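Local coordinates for uncharacterized protein (Bacteroides eggerthii, PDB 4FTD) that is of unknown function but probably takes part in carbohydrate metabolism, joining an immunoglobulin-like domain to a six-bladed beta-propeller, at residues L23-G26 against V32-G35; F112-E117 against A427-F432; H163-S168 against S438-C443; I261-N266 against L272-S277. One frame throughout, in Å; residues are numbered along the deposited sequence. Where two conformers were deposited one is given.

Interaction 1. Residues L23-G26 against V32-G35; sequences LNAG and VVEG
Val33 turns CG1 trans to its own backbone N (chi1 -178°), which leaves CG2 as the branch that meets the methyl of Ala25, with Val33 CG2 and Ala25 CB 3.8 Å apart. Val32 takes the same rotamer (178°), and there it is CG1 that lies within 4.3 Å of Leu23 CD2. The contact belongs to the N-terminal immunoglobulin-like domain, at the end of an antiparallel hairpin formed by strands 17-22 and 31-38. The chain turns a corner at Leu23, where the ladder is interrupted: Val33 still bonds through its backbone to Ile22, and Gly35 to Ile20, but Leu23 pairs instead with Ser59 of strand 58-64, whereas Ala25 returns to Lys31 of strand 31-38. No hydrogen bond joins 23-26 to 32-35; the side chains meet through two small apolar touches.

The two touches differ in surroundings. Ala25 is buried, and both it and Val33 rest on Leu49, with Pro47 also against Val33, while Val32 is exposed and Leu23, which is partly so, leans on Glu61 of strand 58-64. The residues after the corner are tied to the rest of the domain by polar bonds: the side-chain amide of Asn24 accepts from Ser59 N and donates to Ala57 O, while Gly26 N donates to Thr53 OG1. At the corner, Leu23 O and Val32 N stand 4.1 Å apart, too far for a bond, and Val32 CG2 lies equally far, 4.1 Å, from Leu23 O.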
loop_
_atom_site.group_PDB
_atom_site.type_symbol
_atom_site.label_atom_id
_atom_site.label_comp_id
_atom_site.label_asym_id
_atom_site.label_seq_id
_atom_site.Cartn_x
_atom_site.Cartn_y
_atom_site.Cartn_z
ATOM N N LEU A 23 -0.009 28.888 -31.972
ATOM C CA LEU A 23 -1.177 28.520 -32.784
ATOM C C LEU A 23 -1.166 27.057 -33.251
ATOM O O LEU A 23 -2.202 26.516 -33.633
ATOM C CB LEU A 23 -1.257 29.457 -33.994
ATOM C CG LEU A 23 -1.314 30.959 -33.749
ATOM C CD1 LEU A 23 -1.145 31.633 -35.131
ATOM C CD2 LEU A 23 -2.636 31.370 -33.085
ATOM N N ASN A 24 -0.022 26.381 -33.157
ATOM C CA ASN A 24 0.116 25.056 -33.789
ATOM C C ASN A 24 0.735 23.957 -32.905
ATOM O O ASN A 24 1.596 23.209 -33.352
ATOM C CB ASN A 24 0.844 25.204 -35.139
ATOM C CG ASN A 24 2.285 25.665 -35.001
ATOM O OD1 ASN A 24 2.671 26.236 -33.984
ATOM N ND2 ASN A 24 3.072 25.476 -36.059
ATOM N N ALA A 25 0.239 23.850 -31.672
ATOM C CA ALA A 25 0.639 22.784 -30.731
ATOM C C ALA A 25 -0.136 21.521 -31.081
ATOM O O ALA A 25 -1.013 21.544 -31.946
ATOM C CB ALA A 25 0.379 23.203 -29.273
ATOM N N GLY A 26 0.230 20.412 -30.453
ATOM C CA GLY A 26 -0.420 19.128 -30.631
ATOM C C GLY A 26 0.095 18.325 -31.787
ATOM O O GLY A 26 0.743 18.867 -32.679
ATOM N N VAL A 32 -4.347 25.854 -30.227
ATOM C CA VAL A 32 -3.996 27.224 -29.872
ATOM C C VAL A 32 -3.806 27.185 -28.363
ATOM O O VAL A 32 -4.711 26.757 -27.663
ATOM C CB VAL A 32 -5.119 28.213 -30.212
ATOM C CG1 VAL A 32 -4.702 29.605 -29.781
ATOM C CG2 VAL A 32 -5.506 28.105 -31.713
ATOM N N VAL A 33 -2.647 27.632 -27.869
ATOM C CA VAL A 33 -2.278 27.591 -26.447
ATOM C C VAL A 33 -1.833 28.992 -25.995
ATOM O O VAL A 33 -0.926 29.585 -26.560
ATOM C CB VAL A 33 -1.146 26.594 -26.173
ATOM C CG1 VAL A 33 -0.834 26.565 -24.684
ATOM C CG2 VAL A 33 -1.556 25.201 -26.638
ATOM N N GLU A 34 -2.519 29.513 -24.995
ATOM C CA GLU A 34 -2.301 30.851 -24.488
ATOM C C GLU A 34 -1.075 30.870 -23.553
ATOM O O GLU A 34 -0.871 29.951 -22.746
ATOM C CB GLU A 34 -3.568 31.295 -23.730
ATOM C CG GLU A 34 -3.696 32.793 -23.495
ATOM C CD GLU A 34 -4.140 33.568 -24.730
ATOM O OE1 GLU A 34 -5.056 33.085 -25.423
ATOM O OE2 GLU A 34 -3.595 34.674 -24.993
ATOM N N GLY A 35 -0.255 31.910 -23.672
ATOM C CA GLY A 35 0.906 32.099 -22.810
ATOM C C GLY A 35 0.608 32.993 -21.620
ATOM O O GLY A 35 -0.338 33.792 -21.664
#

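Interaction 2. Residues F112-E117 against A427-F432; sequences FGADFE and AKLCLF
Leu429 carries this contact, reaching with one methyl to both Ala114 and Phe116 of the loop that leads into the propeller. Strand 426-435 comes to that point from a classic beta bulge, in which Ala427 and Lys428 both face Glu419. Lys428 starts its side chain away from the loop, and in the conformer given its NZ makes a salt bridge with Glu444. At Leu429 the direction reverses. With CG trans to the backbone N (chi1 174°), its CD2 lies 4.0 Å from Ala114 CB and 4.4 Å from Phe116 CZ, meeting the aromatic ring obliquely. The loop is already packed on itself where this methyl lands: Ala114 CB sits 3.8 Å above the plane of the Phe116 ring, toward its rim. One leucine methyl thus bears on a pair of groups that touch each other. Two residues on, Leu431 again points toward the loop, but only grazes it, its CD1 standing 4.5 Å from Phe116 CE1.

Nothing polar crosses between the segments. The loop is shaped by bonds of its own and to others: Asp115 OD1 accepts from Glu117 N at 3.1 Å, an Asx turn, and Lys448 NZ is bonded by the carbonyls of Phe112 and Ala114. Around the contact, Phe445 of strand 439-446 and Tyr352 of strand 350-357 each meet the Phe116 ring edge-to-face. Strand 342-347 packs against Leu429 through Val345 and Phe347, and strand 369-374 brings Val372 to Phe116 and Leu431, so the loop is held between the last blade and the one before it.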
loop_
_atom_site.group_PDB
_atom_site.type_symbol
_atom_site.label_atom_id
_atom_site.label_comp_id
_atom_site.label_asym_id
_atom_site.label_seq_id
_atom_site.Cartn_x
_atom_site.Cartn_y
_atom_site.Cartn_z
ATOM N N PHE A 112 2.696 8.549 -12.696
ATOM C CA PHE A 112 2.243 7.208 -12.357
ATOM C C PHE A 112 2.095 7.011 -10.866
ATOM O O PHE A 112 2.598 7.790 -10.073
ATOM C CB PHE A 112 3.221 6.189 -12.938
ATOM C CG PHE A 112 3.375 6.302 -14.424
ATOM C CD1 PHE A 112 2.388 5.819 -15.271
ATOM C CD2 PHE A 112 4.473 6.936 -14.978
ATOM C CE1 PHE A 112 2.498 5.950 -16.650
ATOM C CE2 PHE A 112 4.587 7.090 -16.366
ATOM C CZ PHE A 112 3.594 6.588 -17.202
ATOM N N GLY A 113 1.369 5.962 -10.510
ATOM C CA GLY A 113 1.181 5.574 -9.139
ATOM C C GLY A 113 0.162 6.406 -8.386
ATOM O O GLY A 113 -0.657 7.093 -8.968
ATOM N N ALA A 114 0.212 6.279 -7.068
ATOM C CA ALA A 114 -0.651 6.985 -6.136
ATOM C C ALA A 114 -0.052 8.342 -5.801
ATOM O O ALA A 114 1.162 8.530 -5.834
ATOM C CB ALA A 114 -0.785 6.183 -4.858
ATOM N N ASP A 115 -0.911 9.294 -5.478
ATOM C CA ASP A 115 -0.452 10.581 -5.000
ATOM C C ASP A 115 -0.529 10.545 -3.476
ATOM O O ASP A 115 -1.577 10.795 -2.871
ATOM C CB ASP A 115 -1.297 11.681 -5.559
ATOM C CG ASP A 115 -0.728 13.045 -5.283
ATOM O OD1 ASP A 115 0.148 13.200 -4.402
ATOM O OD2 ASP A 115 -1.181 13.961 -5.971
ATOM N N PHE A 116 0.613 10.256 -2.871
ATOM C CA PHE A 116 0.713 10.153 -1.418
ATOM C C PHE A 116 0.619 11.489 -0.691
ATOM O O PHE A 116 0.505 11.505 0.523
ATOM C CB PHE A 116 1.969 9.399 -1.032
ATOM C CG PHE A 116 1.942 7.970 -1.462
ATOM C CD1 PHE A 116 1.172 7.051 -0.768
ATOM C CD2 PHE A 116 2.660 7.540 -2.574
ATOM C CE1 PHE A 116 1.140 5.719 -1.150
ATOM C CE2 PHE A 116 2.632 6.210 -2.962
ATOM C CZ PHE A 116 1.868 5.297 -2.247
ATOM N N GLU A 117 0.617 12.588 -1.445
ATOM C CA GLU A 117 0.420 13.944 -0.892
ATOM C C GLU A 117 -1.066 14.279 -0.676
ATOM O O GLU A 117 -1.371 15.348 -0.150
ATOM C CB GLU A 117 0.970 15.006 -1.850
ATOM C CG GLU A 117 2.393 14.824 -2.327
ATOM C CD GLU A 117 3.391 15.453 -1.398
ATOM O OE1 GLU A 117 3.417 15.062 -0.209
ATOM O OE2 GLU A 117 4.142 16.333 -1.876
ATOM N N ALA A 427 -7.976 3.611 -10.001
ATOM C CA ALA A 427 -8.424 4.971 -9.647
ATOM C C ALA A 427 -8.076 5.372 -8.212
ATOM O O ALA A 427 -7.643 6.495 -7.985
ATOM C CB ALA A 427 -9.919 5.106 -9.866
ATOM N N LYS A 428 -8.251 4.460 -7.252
ATOM C CA LYS A 428 -8.035 4.769 -5.841
ATOM C C LYS A 428 -7.303 3.612 -5.152
ATOM O O LYS A 428 -7.703 2.465 -5.296
ATOM C CB LYS A 428 -9.400 5.043 -5.186
ATOM C CG LYS A 428 -9.375 5.895 -3.928
ATOM C CD LYS A 428 -10.784 6.351 -3.528
ATOM C CE LYS A 428 -11.583 5.271 -2.810
ATOM N NZ LYS A 428 -12.899 5.791 -2.329
ATOM N N LEU A 429 -6.243 3.925 -4.398
ATOM C CA LEU A 429 -5.476 2.960 -3.621
ATOM C C LEU A 429 -5.837 3.160 -2.152
ATOM O O LEU A 429 -5.588 4.237 -1.587
ATOM C CB LEU A 429 -3.961 3.169 -3.793
ATOM C CG LEU A 429 -3.020 2.312 -2.928
ATOM C CD1 LEU A 429 -3.254 0.849 -3.243
ATOM C CD2 LEU A 429 -1.557 2.709 -3.123
ATOM N N CYS A 430 -6.357 2.111 -1.532
ATOM C CA CYS A 430 -6.825 2.143 -0.142
ATOM C C CYS A 430 -5.968 1.198 0.681
ATOM O O CYS A 430 -5.871 0.031 0.349
ATOM C CB CYS A 430 -8.284 1.757 -0.086
ATOM S SG CYS A 430 -9.338 2.611 -1.273
ATOM N N LEU A 431 -5.284 1.737 1.691
ATOM C CA LEU A 431 -4.340 1.005 2.521
ATOM C C LEU A 431 -4.885 0.942 3.944
ATOM O O LEU A 431 -5.496 1.889 4.425
ATOM C CB LEU A 431 -2.956 1.679 2.498
ATOM C CG LEU A 431 -2.362 1.936 1.103
ATOM C CD1 LEU A 431 -1.003 2.600 1.291
ATOM C CD2 LEU A 431 -2.214 0.659 0.257
ATOM N N PHE A 432 -4.656 -0.190 4.588
ATOM C CA PHE A 432 -5.095 -0.459 5.953
ATOM C C PHE A 432 -3.946 -1.034 6.732
ATOM O O PHE A 432 -3.194 -1.878 6.212
ATOM C CB PHE A 432 -6.218 -1.462 5.905
ATOM C CG PHE A 432 -6.633 -2.060 7.248
ATOM C CD1 PHE A 432 -6.058 -3.249 7.709
ATOM C CD2 PHE A 432 -7.728 -1.505 7.968
ATOM C CE1 PHE A 432 -6.486 -3.837 8.897
ATOM C CE2 PHE A 432 -8.180 -2.104 9.128
ATOM C CZ PHE A 432 -7.545 -3.267 9.597
#

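Interaction 3. Residues H163-S168 against S438-C443; sequences HLLKVS and SGFVIC
This is a purely apolar contact between two blades of the beta-propeller, where Leu165 of one blade's strand and Val167 at the start of the helix that follows it meet Phe440 and Ile442 of the next blade. Strand 163-166 belongs to the blade that begins with strand 138-143, and strand 439-446 to the blade completed by strand 120-125. The backbones stay well apart, the nearest CA pairs being Leu165 with Phe440 at 12.2 Å and Val167 with Ile442 at 9.3 Å, and the side chains span the interval from both sides. Such face-to-face stacking of sheets is how propeller blades are joined.

At the wider end, Leu165 CD1 comes to 4.1 Å from Phe440 CZ. The two side chains cross obliquely, and the leucine methyl approaches the far end of the ring. Phe440 has CG between its backbone N and carbonyl carbon (chi1 71°), a crowded rotamer that carries the ring out toward the other blade. Phe124 of strand 120-125 meets this ring too, with planes at about 25°, and also bonds to Phe440 through the backbone. At the narrower end Val167 places CG1 4.4 Å from Ile442 CD1. Lys166 holds the N-cap position just before it, so the change from strand to helix falls inside the contact.

Just ahead of Phe440, Ser438 and Gly439 form a classic beta bulge against Arg435. Between the segments no bond fixes the direction of approach; the fit probably rests on the shapes of four buried hydrocarbon side chains and on keeping them from water.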
loop_
_atom_site.group_PDB
_atom_site.type_symbol
_atom_site.label_atom_id
_atom_site.label_comp_id
_atom_site.label_asym_id
_atom_site.label_seq_id
_atom_site.Cartn_x
_atom_site.Cartn_y
_atom_site.Cartn_z
ATOM N N HIS A 163 -16.304 -9.599 14.956
ATOM C CA HIS A 163 -17.289 -8.870 14.250
ATOM C C HIS A 163 -16.737 -8.098 13.072
ATOM O O HIS A 163 -15.557 -7.918 12.943
ATOM C CB HIS A 163 -18.015 -7.910 15.206
ATOM C CG HIS A 163 -17.112 -6.945 15.910
ATOM N ND1 HIS A 163 -16.339 -7.325 16.995
ATOM C CD2 HIS A 163 -16.895 -5.605 15.726
ATOM C CE1 HIS A 163 -15.700 -6.246 17.455
ATOM N NE2 HIS A 163 -15.990 -5.198 16.685
ATOM N N LEU A 164 -17.656 -7.721 12.199
ATOM C CA LEU A 164 -17.395 -6.874 11.046
ATOM C C LEU A 164 -17.943 -5.466 11.295
ATOM O O LEU A 164 -18.888 -5.273 12.055
ATOM C CB LEU A 164 -18.032 -7.478 9.796
ATOM C CG LEU A 164 -17.620 -8.891 9.399
ATOM C CD1 LEU A 164 -18.479 -9.373 8.233
ATOM C CD2 LEU A 164 -16.160 -8.964 9.052
ATOM N N LEU A 165 -17.311 -4.498 10.659
ATOM C CA LEU A 165 -17.723 -3.116 10.644
ATOM C C LEU A 165 -17.787 -2.761 9.156
ATOM O O LEU A 165 -16.839 -2.953 8.420
ATOM C CB LEU A 165 -16.675 -2.295 11.362
ATOM C CG LEU A 165 -16.354 -2.566 12.847
ATOM C CD1 LEU A 165 -15.091 -1.837 13.271
ATOM C CD2 LEU A 165 -17.523 -2.109 13.731
ATOM N N LYS A 166 -18.918 -2.287 8.705
ATOM C CA LYS A 166 -19.067 -1.904 7.312
ATOM C C LYS A 166 -18.239 -0.616 7.096
ATOM O O LYS A 166 -18.346 0.363 7.854
ATOM C CB LYS A 166 -20.556 -1.684 7.023
ATOM C CG LYS A 166 -21.049 -2.273 5.715
ATOM C CD LYS A 166 -22.441 -1.789 5.309
ATOM C CE LYS A 166 -23.514 -1.900 6.386
ATOM N NZ LYS A 166 -23.715 -3.284 6.900
ATOM N N VAL A 167 -17.362 -0.636 6.108
ATOM C CA VAL A 167 -16.525 0.532 5.791
ATOM C C VAL A 167 -17.361 1.795 5.479
ATOM O O VAL A 167 -17.017 2.882 5.952
ATOM C CB VAL A 167 -15.525 0.220 4.672
ATOM C CG1 VAL A 167 -14.817 1.504 4.235
ATOM C CG2 VAL A 167 -14.529 -0.827 5.188
ATOM N N SER A 168 -18.473 1.656 4.776
ATOM C CA SER A 168 -19.346 2.835 4.513
ATOM C C SER A 168 -19.842 3.470 5.832
ATOM O O SER A 168 -19.932 4.695 5.927
ATOM C CB SER A 168 -20.513 2.488 3.602
ATOM O OG SER A 168 -21.238 1.429 4.155
ATOM N N SER A 438 -3.113 -0.193 19.716
ATOM C CA SER A 438 -3.031 1.128 19.074
ATOM C C SER A 438 -4.257 1.430 18.231
ATOM O O SER A 438 -4.672 2.547 18.163
ATOM C CB SER A 438 -1.818 1.254 18.200
ATOM O OG SER A 438 -0.652 1.029 18.940
ATOM N N GLY A 439 -4.821 0.434 17.551
ATOM C CA GLY A 439 -6.005 0.635 16.733
ATOM C C GLY A 439 -5.714 0.407 15.243
ATOM O O GLY A 439 -4.760 -0.250 14.900
ATOM N N PHE A 440 -6.545 0.975 14.375
ATOM C CA PHE A 440 -6.417 0.776 12.936
ATOM C C PHE A 440 -6.697 2.037 12.146
ATOM O O PHE A 440 -7.303 2.953 12.672
ATOM C CB PHE A 440 -7.278 -0.392 12.469
ATOM C CG PHE A 440 -8.787 -0.166 12.478
ATOM C CD1 PHE A 440 -9.418 0.453 11.413
ATOM C CD2 PHE A 440 -9.581 -0.664 13.530
ATOM C CE1 PHE A 440 -10.807 0.648 11.412
ATOM C CE2 PHE A 440 -10.950 -0.498 13.528
ATOM C CZ PHE A 440 -11.566 0.139 12.460
ATOM N N VAL A 441 -6.263 2.058 10.892
ATOM C CA VAL A 441 -6.444 3.214 9.990
ATOM C C VAL A 441 -6.714 2.699 8.568
ATOM O O VAL A 441 -6.242 1.601 8.164
ATOM C CB VAL A 441 -5.208 4.155 10.040
ATOM C CG1 VAL A 441 -3.972 3.509 9.437
ATOM C CG2 VAL A 441 -5.446 5.489 9.346
ATOM N N ILE A 442 -7.547 3.447 7.829
ATOM C CA ILE A 442 -7.700 3.282 6.407
ATOM C C ILE A 442 -7.226 4.597 5.757
ATOM O O ILE A 442 -7.734 5.660 6.101
ATOM C CB ILE A 442 -9.149 3.036 6.021
ATOM C CG1 ILE A 442 -9.671 1.747 6.687
ATOM C CG2 ILE A 442 -9.264 2.993 4.478
ATOM C CD1 ILE A 442 -11.191 1.644 6.701
ATOM N N CYS A 443 -6.250 4.515 4.845
ATOM C CA CYS A 443 -5.711 5.675 4.133
ATOM C C CYS A 443 -5.931 5.478 2.649
ATOM O O CYS A 443 -5.460 4.472 2.092
ATOM C CB CYS A 443 -4.222 5.793 4.383
ATOM S SG CYS A 443 -3.822 5.889 6.116
#

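Interaction 4. Residues I261-N266 against L272-S277; sequences IFFGDN and LKVPIS
Ile261 and Val274 exchange two backbone hydrogen bonds, Ile261 N to Val274 O at 2.9 Å and Val274 N to Ile261 O at 2.8 Å. Phe263 and Leu272 do the same, making two hydrogen-bonded pairs of an antiparallel beta hairpin. Between them Phe262 and Lys273 form the non-hydrogen-bonded pair and project to one face of the sheet, where they run side by side, with Phe262 CE2 3.6 Å from Lys273 CD. The lysine chain, bent at chi3 (79°), then leads NZ away to a salt bridge with Glu325, and Lys273 also makes a cation-pi contact with Phe260. An alanine in place of Phe262 would take away the ring beside the Lys273 stem, which would probably be held less firmly, with Tyr311 left without its edge-to-face partner.

On the other face, shared by Ile261, Phe263, Leu272 and Val274, Val274 CG2 meets the Phe263 ring at its edge, 3.8 Å from CD2, while Ile261 CG2 lies over one ring face, toward the rim. The hairpin is the middle of a four-stranded blade, flanked by strands 250-253 and 281-291, and Phe215 of strand 215-220, in another blade, meets Phe263 edge-to-face.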
loop_
_atom_site.group_PDB
_atom_site.type_symbol
_atom_site.label_atom_id
_atom_site.label_comp_id
_atom_site.label_asym_id
_atom_site.label_seq_id
_atom_site.Cartn_x
_atom_site.Cartn_y
_atom_site.Cartn_z
ATOM N N ILE A 261 -1.631 -21.104 4.418
ATOM C CA ILE A 261 -1.639 -20.294 5.602
ATOM C C ILE A 261 -0.319 -20.642 6.360
ATOM O O ILE A 261 -0.010 -21.816 6.638
ATOM C CB ILE A 261 -2.848 -20.551 6.475
ATOM C CG1 ILE A 261 -4.138 -20.509 5.639
ATOM C CG2 ILE A 261 -2.866 -19.497 7.628
ATOM C CD1 ILE A 261 -5.354 -21.200 6.244
ATOM N N PHE A 262 0.436 -19.623 6.723
ATOM C CA PHE A 262 1.665 -19.804 7.477
ATOM C C PHE A 262 1.407 -19.431 8.939
ATOM O O PHE A 262 0.970 -18.306 9.211
ATOM C CB PHE A 262 2.765 -18.913 6.936
ATOM C CG PHE A 262 3.239 -19.285 5.540
ATOM C CD1 PHE A 262 2.660 -18.711 4.413
ATOM C CD2 PHE A 262 4.316 -20.133 5.371
ATOM C CE1 PHE A 262 3.130 -19.008 3.155
ATOM C CE2 PHE A 262 4.748 -20.480 4.102
ATOM C CZ PHE A 262 4.151 -19.898 2.997
ATOM N N PHE A 263 1.794 -20.322 9.848
ATOM C CA PHE A 263 1.604 -20.111 11.281
ATOM C C PHE A 263 2.925 -20.311 11.989
ATOM O O PHE A 263 3.414 -21.443 12.098
ATOM C CB PHE A 263 0.617 -21.087 11.849
ATOM C CG PHE A 263 -0.799 -20.963 11.346
ATOM C CD1 PHE A 263 -1.635 -19.950 11.768
ATOM C CD2 PHE A 263 -1.312 -21.941 10.510
ATOM C CE1 PHE A 263 -2.976 -19.939 11.391
ATOM C CE2 PHE A 263 -2.614 -21.961 10.144
ATOM C CZ PHE A 263 -3.462 -20.972 10.583
ATOM N N GLY A 264 3.524 -19.238 12.472
ATOM C CA GLY A 264 4.812 -19.387 13.208
ATOM C C GLY A 264 4.606 -19.804 14.655
ATOM O O GLY A 264 3.695 -19.327 15.301
ATOM N N ASP A 265 5.465 -20.652 15.188
ATOM C CA ASP A 265 5.334 -21.052 16.594
ATOM C C ASP A 265 5.758 -19.885 17.482
ATOM O O ASP A 265 6.493 -18.966 17.037
ATOM C CB ASP A 265 6.027 -22.380 16.946
ATOM C CG ASP A 265 7.545 -22.337 16.926
ATOM O OD1 ASP A 265 8.120 -21.587 16.145
ATOM O OD2 ASP A 265 8.185 -23.133 17.659
ATOM N N ASN A 266 5.292 -19.927 18.733
ATOM C CA ASN A 266 5.568 -18.856 19.670
ATOM C C ASN A 266 7.088 -18.706 19.876
ATOM O O ASN A 266 7.585 -17.583 19.888
ATOM C CB ASN A 266 4.859 -19.089 20.992
ATOM C CG ASN A 266 5.117 -17.973 21.964
ATOM O OD1 ASN A 266 6.063 -18.020 22.713
ATOM N ND2 ASN A 266 4.295 -16.959 21.927
ATOM N N LEU A 272 4.381 -23.619 10.420
ATOM C CA LEU A 272 3.512 -24.626 9.815
ATOM C C LEU A 272 2.986 -23.969 8.554
ATOM O O LEU A 272 2.420 -22.906 8.622
ATOM C CB LEU A 272 2.330 -24.978 10.725
ATOM C CG LEU A 272 2.751 -25.594 12.073
ATOM C CD1 LEU A 272 1.515 -26.028 12.866
ATOM C CD2 LEU A 272 3.751 -26.754 11.906
ATOM N N LYS A 273 3.261 -24.569 7.403
ATOM C CA LYS A 273 2.710 -24.156 6.106
ATOM C C LYS A 273 1.496 -25.058 5.820
ATOM O O LYS A 273 1.650 -26.217 5.481
ATOM C CB LYS A 273 3.755 -24.297 4.982
ATOM C CG LYS A 273 3.196 -23.873 3.640
ATOM C CD LYS A 273 4.239 -23.682 2.561
ATOM C CE LYS A 273 4.678 -25.002 1.964
ATOM N NZ LYS A 273 5.125 -24.778 0.575
ATOM N N VAL A 274 0.305 -24.507 5.921
ATOM C CA VAL A 274 -0.962 -25.274 5.834
ATOM C C VAL A 274 -1.623 -25.046 4.470
ATOM O O VAL A 274 -2.041 -23.946 4.185
ATOM C CB VAL A 274 -1.897 -24.847 6.951
ATOM C CG1 VAL A 274 -3.219 -25.632 6.907
ATOM C CG2 VAL A 274 -1.219 -25.059 8.314
ATOM N N PRO A 275 -1.682 -26.076 3.602
ATOM C CA PRO A 275 -2.288 -25.807 2.281
ATOM C C PRO A 275 -3.806 -25.742 2.322
ATOM O O PRO A 275 -4.434 -26.463 3.095
ATOM C CB PRO A 275 -1.863 -27.010 1.417
ATOM C CG PRO A 275 -0.799 -27.702 2.219
ATOM C CD PRO A 275 -1.129 -27.437 3.670
ATOM N N ILE A 276 -4.363 -24.880 1.476
ATOM C CA ILE A 276 -5.801 -24.702 1.365
ATOM C C ILE A 276 -6.133 -24.654 -0.126
ATOM O O ILE A 276 -5.381 -24.089 -0.900
ATOM C CB ILE A 276 -6.294 -23.467 2.178
ATOM C CG1 ILE A 276 -7.824 -23.360 2.130
ATOM C CG2 ILE A 276 -5.737 -22.192 1.653
ATOM C CD1 ILE A 276 -8.430 -22.616 3.308
ATOM N N SER A 277 -7.228 -25.302 -0.509
ATOM C CA SER A 277 -7.740 -25.296 -1.869
ATOM C C SER A 277 -9.252 -25.189 -1.863
ATOM O O SER A 277 -9.930 -25.594 -0.914
ATOM C CB SER A 277 -7.346 -26.573 -2.639
ATOM O OG SER A 277 -7.813 -27.701 -1.931
#

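Interactions 2 and 3 meet directly on adjoining strands of one blade, with their centres about 18 Å apart. Leu431 O and Cys443 N, 2.8 Å apart, probably form a hydrogen bond, and Phe432 CE2 packs 3.6 Å from Phe440 CD1. The sheet that receives the entering loop therefore also faces the next blade. Interaction 4 lies within another blade, its centre about 26 Å from that of interaction 3 and about 31 Å from that of interaction 2. Interaction 1 stands apart in the immunoglobulin-like domain, about 33 Å centre to centre from interaction 2 and about 62 Å from interaction 4. Together they sample hairpin end, domain entry, blade interface and blade interior.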